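Local coordinates for putative exported protein (PDB 4JGB), which is probably an NAD(P)-dependent oxidoreductase of the Rossmann-fold superfamily, with its substrate and exact reaction unknown, at residues E123-D127 / A128-V132; F195-E198 / I199-R203. All coordinates share one frame; numbering follows the deposited sequence.

Contact 1 of 2, residues E123-D127 / A128-V132; sequences EGFPD and AYKAV
P126 and Y129 meet first through the backbone, where Y129 N donates to P126 O at 3.1 Å. One residue on, K130 N donates to D127 O at 3.0 Å. Both bonds run from residue i+3 to residue i, the spacing of a turn. E123 to P126 run as an irregular loop. Water 2 accepts from A131 N and donates to D127 O, so this carbonyl has two partners. The contact is thus the surface turn that leads from the loop after strand 117-118 into helix 130-143 of the Rossmann-type domain. The chain of K130 is extended beyond CG and runs back beside D127. Its NZ forms a salt bridge with D127 OD1 at 2.8 Å, meeting the oxygen nearly along its C-O axis. Water 1 joins the same NZ to F125 O. The Y129 ring lies against P126, while the F125 ring meets Y129 mainly at CB. P126 CB comes within 3.6 Å of Y129 CD2, obliquely to the ring. With CG anti to the backbone N (chi1 -175°), the F125 ring swings toward the turn and brings CE2 within 3.8 Å of Y129 CB. K130 CG sits at the edge of the F125 ring, 3.8 Å from CD2, while L119 and V120 also touch F125.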
loop_
_atom_site.group_PDB
_atom_site.type_symbol
_atom_site.label_atom_id
_atom_site.label_comp_id
_atom_site.label_asym_id
_atom_site.label_seq_id
_atom_site.Cartn_x
_atom_site.Cartn_y
_atom_site.Cartn_z
ATOM N N GLU A 123 15.224 8.643 -17.821
ATOM C CA GLU A 123 16.123 7.884 -18.666
ATOM C C GLU A 123 16.721 6.697 -17.910
ATOM O O GLU A 123 17.195 6.821 -16.803
ATOM C CB GLU A 123 17.197 8.786 -19.311
ATOM C CG GLU A 123 16.657 9.643 -20.449
ATOM C CD GLU A 123 16.171 8.812 -21.623
ATOM O OE1 GLU A 123 17.008 8.431 -22.451
ATOM O OE2 GLU A 123 14.947 8.549 -21.739
ATOM N N GLY A 124 16.587 5.521 -18.518
ATOM C CA GLY A 124 17.093 4.287 -17.953
ATOM C C GLY A 124 16.112 3.513 -17.098
ATOM O O GLY A 124 16.477 2.479 -16.545
ATOM N N PHE A 125 14.884 4.004 -16.950
ATOM C CA PHE A 125 13.908 3.270 -16.135
ATOM C C PHE A 125 13.612 1.900 -16.802
ATOM O O PHE A 125 13.422 1.839 -18.012
ATOM C CB PHE A 125 12.603 4.045 -15.913
ATOM C CG PHE A 125 11.662 3.341 -14.976
ATOM C CD1 PHE A 125 11.820 3.463 -13.602
ATOM C CD2 PHE A 125 10.647 2.501 -15.469
ATOM C CE1 PHE A 125 10.978 2.806 -12.718
ATOM C CE2 PHE A 125 9.787 1.841 -14.583
ATOM C CZ PHE A 125 9.969 1.985 -13.204
ATOM N N PRO A 126 13.616 0.804 -16.022
ATOM C CA PRO A 126 13.511 -0.503 -16.660
ATOM C C PRO A 126 12.214 -0.712 -17.434
ATOM O O PRO A 126 11.111 -0.555 -16.871
ATOM C CB PRO A 126 13.609 -1.469 -15.495
ATOM C CG PRO A 126 14.452 -0.745 -14.523
ATOM C CD PRO A 126 13.944 0.665 -14.594
ATOM N N ASP A 127 12.370 -1.086 -18.700
ATOM C CA ASP A 127 11.230 -1.380 -19.576
ATOM C C ASP A 127 10.234 -2.313 -18.930
ATOM O O ASP A 127 9.034 -2.043 -18.956
ATOM C CB ASP A 127 11.701 -1.933 -20.906
ATOM C CG ASP A 127 12.418 -0.889 -21.728
ATOM O OD1 ASP A 127 11.922 0.263 -21.802
ATOM O OD2 ASP A 127 13.490 -1.218 -22.272
ATOM N N ALA A 128 10.752 -3.350 -18.280
ATOM C CA ALA A 128 9.931 -4.419 -17.718
ATOM C C ALA A 128 8.969 -3.991 -16.594
ATOM O O ALA A 128 8.050 -4.737 -16.244
ATOM C CB ALA A 128 10.834 -5.558 -17.257
ATOM N N TYR A 129 9.158 -2.789 -16.043
ATOM C CA TYR A 129 8.328 -2.324 -14.917
ATOM C C TYR A 129 7.436 -1.182 -15.343
ATOM O O TYR A 129 6.711 -0.637 -14.525
ATOM C CB TYR A 129 9.156 -1.821 -13.734
ATOM C CG TYR A 129 10.220 -2.747 -13.225
ATOM C CD1 TYR A 129 10.021 -4.117 -13.147
ATOM C CD2 TYR A 129 11.441 -2.229 -12.786
ATOM C CE1 TYR A 129 11.025 -4.956 -12.686
ATOM C CE2 TYR A 129 12.445 -3.058 -12.329
ATOM C CZ TYR A 129 12.224 -4.419 -12.277
ATOM O OH TYR A 129 13.230 -5.217 -11.794
ATOM N N LYS A 130 7.502 -0.826 -16.618
ATOM C CA LYS A 130 6.760 0.336 -17.121
ATOM C C LYS A 130 5.230 0.186 -17.042
ATOM O O LYS A 130 4.552 1.103 -16.620
ATOM C CB LYS A 130 7.226 0.738 -18.538
ATOM C CG LYS A 130 8.461 1.646 -18.511
ATOM C CD LYS A 130 9.004 1.967 -19.908
ATOM C CE LYS A 130 10.310 2.753 -19.803
ATOM N NZ LYS A 130 11.037 2.791 -21.107
ATOM N N ALA A 131 4.720 -0.978 -17.436
ATOM C CA ALA A 131 3.275 -1.215 -17.519
ATOM C C ALA A 131 2.650 -1.108 -16.122
ATOM O O ALA A 131 1.654 -0.402 -15.943
ATOM C CB ALA A 131 2.997 -2.583 -18.135
ATOM N N VAL A 132 3.228 -1.783 -15.132
ATOM C CA VAL A 132 2.729 -1.631 -13.753
ATOM C C VAL A 132 2.934 -0.216 -13.205
ATOM O O VAL A 132 2.103 0.262 -12.462
ATOM C CB VAL A 132 3.265 -2.669 -12.726
ATOM C CG1 VAL A 132 3.030 -4.101 -13.199
ATOM C CG2 VAL A 132 4.730 -2.419 -12.367
HETATM O O HOH W 1 13.420 3.480 -20.139
HETATM O O HOH W 2 6.331 -2.799 -18.888
#

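Contact 2 of 2, residues F195-E198 / I199-R203; sequences FVDE and IEQGR
The C-terminal end of helix 188-201 carries this contact, in a domain of the NAD(P)-binding Rossmann type. F195 O accepts from I199 N at 3.0 Å, and three more i to i+4 bonds follow, ending with G202 N to E198 O at 2.9 Å. G202 then leaves the helix with positive phi (53°). The chain turns there, and R203 N donates to E198 OE1 at 2.8 Å through the syn lone pair. E198 reaches this amide because its chain bends at chi2 (48°). Water 4 donates to both E198 OE1 and Q201 OE1. The other carboxylate oxygen, E198 OE2, forms a salt bridge with R101 and accepts from F204 N. On the inner side, I199 CD1 lies 3.9 Å from F195 CE1, oblique to the ring. Both residues also pack on V103 of strand 101-105. On the outer side, Q201 lies alongside D197 and points the same way, with its OE1 3.7 Å from D197 CB. The carboxylate and amide planes are 22° apart. D197 OD1 and E200 OE1 come within 4.4 Å as like charges, but D197 OD1 forms a salt bridge with R28, and E200 OE2 a hydrogen bond with H30. The buried E198 carboxylate is gripped by two backbone amides, an arginine and a water. These partners probably favour its charged form, and the bonds to R203 N and F204 N tie the helix end to the chain that leads to strand 207-212.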
loop_
_atom_site.group_PDB
_atom_site.type_symbol
_atom_site.label_atom_id
_atom_site.label_comp_id
_atom_site.label_asym_id
_atom_site.label_seq_id
_atom_site.Cartn_x
_atom_site.Cartn_y
_atom_site.Cartn_z
ATOM N N PHE A 195 4.616 1.663 6.904
ATOM C CA PHE A 195 3.265 1.533 6.383
ATOM C C PHE A 195 2.332 1.529 7.589
ATOM O O PHE A 195 1.348 2.296 7.645
ATOM C CB PHE A 195 3.155 0.220 5.563
ATOM C CG PHE A 195 1.851 0.038 4.819
ATOM C CD1 PHE A 195 0.708 -0.442 5.470
ATOM C CD2 PHE A 195 1.787 0.250 3.442
ATOM C CE1 PHE A 195 -0.469 -0.670 4.767
ATOM C CE2 PHE A 195 0.595 0.025 2.743
ATOM C CZ PHE A 195 -0.524 -0.454 3.409
ATOM N N VAL A 196 2.675 0.702 8.579
ATOM C CA VAL A 196 1.867 0.607 9.799
ATOM C C VAL A 196 1.980 1.900 10.657
ATOM O O VAL A 196 1.002 2.304 11.295
ATOM C CB VAL A 196 2.231 -0.670 10.613
ATOM C CG1 VAL A 196 1.512 -0.668 11.953
ATOM C CG2 VAL A 196 1.904 -1.964 9.837
ATOM N N ASP A 197 3.143 2.563 10.663
ATOM C CA ASP A 197 3.269 3.881 11.366
ATOM C C ASP A 197 2.264 4.847 10.722
ATOM O O ASP A 197 1.618 5.650 11.402
ATOM C CB ASP A 197 4.673 4.529 11.217
ATOM C CG ASP A 197 5.753 3.898 12.091
ATOM O OD1 ASP A 197 5.482 3.140 13.041
ATOM O OD2 ASP A 197 6.925 4.208 11.819
ATOM N N GLU A 198 2.129 4.763 9.407
ATOM C CA GLU A 198 1.282 5.703 8.675
ATOM C C GLU A 198 -0.188 5.440 8.952
ATOM O O GLU A 198 -0.976 6.377 9.084
ATOM C CB GLU A 198 1.581 5.719 7.160
ATOM C CG GLU A 198 0.686 6.665 6.324
ATOM C CD GLU A 198 0.541 8.084 6.908
ATOM O OE1 GLU A 198 1.433 8.515 7.682
ATOM O OE2 GLU A 198 -0.462 8.782 6.579
ATOM N N ILE A 199 -0.543 4.161 9.048
ATOM C CA ILE A 199 -1.870 3.749 9.538
ATOM C C ILE A 199 -2.210 4.392 10.883
ATOM O O ILE A 199 -3.328 4.867 11.069
ATOM C CB ILE A 199 -2.005 2.209 9.634
ATOM C CG1 ILE A 199 -1.976 1.586 8.222
ATOM C CG2 ILE A 199 -3.284 1.812 10.385
ATOM C CD1 ILE A 199 -2.120 0.080 8.201
ATOM N N GLU A 200 -1.252 4.427 11.802
ATOM C CA GLU A 200 -1.459 5.016 13.138
ATOM C C GLU A 200 -1.402 6.541 13.111
ATOM O O GLU A 200 -2.166 7.173 13.791
ATOM C CB GLU A 200 -0.391 4.532 14.116
ATOM C CG GLU A 200 -0.525 3.068 14.516
ATOM C CD GLU A 200 0.768 2.512 15.080
ATOM O OE1 GLU A 200 1.720 3.298 15.304
ATOM O OE2 GLU A 200 0.834 1.277 15.279
ATOM N N GLN A 201 -0.487 7.122 12.328
ATOM C CA GLN A 201 -0.154 8.558 12.449
ATOM C C GLN A 201 -0.870 9.494 11.497
ATOM O O GLN A 201 -1.019 10.682 11.784
ATOM C CB GLN A 201 1.361 8.770 12.253
ATOM C CG GLN A 201 2.175 7.984 13.259
ATOM C CD GLN A 201 3.620 7.825 12.874
ATOM O OE1 GLN A 201 4.033 8.174 11.766
ATOM N NE2 GLN A 201 4.418 7.316 13.808
ATOM N N GLY A 202 -1.278 8.987 10.345
ATOM C CA GLY A 202 -1.908 9.844 9.349
ATOM C C GLY A 202 -1.093 11.086 8.976
ATOM O O GLY A 202 -1.615 12.216 8.984
ATOM N N ARG A 203 0.179 10.887 8.636
ATOM C CA ARG A 203 1.008 12.003 8.197
ATOM C C ARG A 203 0.744 12.365 6.722
ATOM O O ARG A 203 1.035 13.491 6.301
ATOM C CB ARG A 203 2.503 11.738 8.433
ATOM C CG ARG A 203 2.978 11.924 9.879
ATOM C CD ARG A 203 4.396 11.389 10.056
ATOM N NE ARG A 203 5.337 12.237 9.344
ATOM C CZ ARG A 203 6.364 11.819 8.616
ATOM N NH1 ARG A 203 6.661 10.507 8.496
ATOM N NH2 ARG A 203 7.120 12.733 8.011
HETATM O O HOH W 3 7.383 6.349 13.768
HETATM O O HOH W 4 3.766 8.146 8.855
#

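Contact 1 comes first along the chain and closes before contact 2 opens. Their centres are about 29 Å apart, on opposite sides of the chain's centre, and their nearest atoms are about 15 Å apart, so they do not touch. Contact 1 (123-132) leads into the start of helix 130-143 at the surface. Contact 2 (195-203) ends helix 188-201 and is partly buried, against strands of the main sheet. Strand 150-155 follows the first helix and strand 207-212 follows the second; these strands are neighbours in the sheet. Both contacts belong to the same NAD(P)-binding Rossmann-type domain, where they mark the entry to one helix and the exit from another.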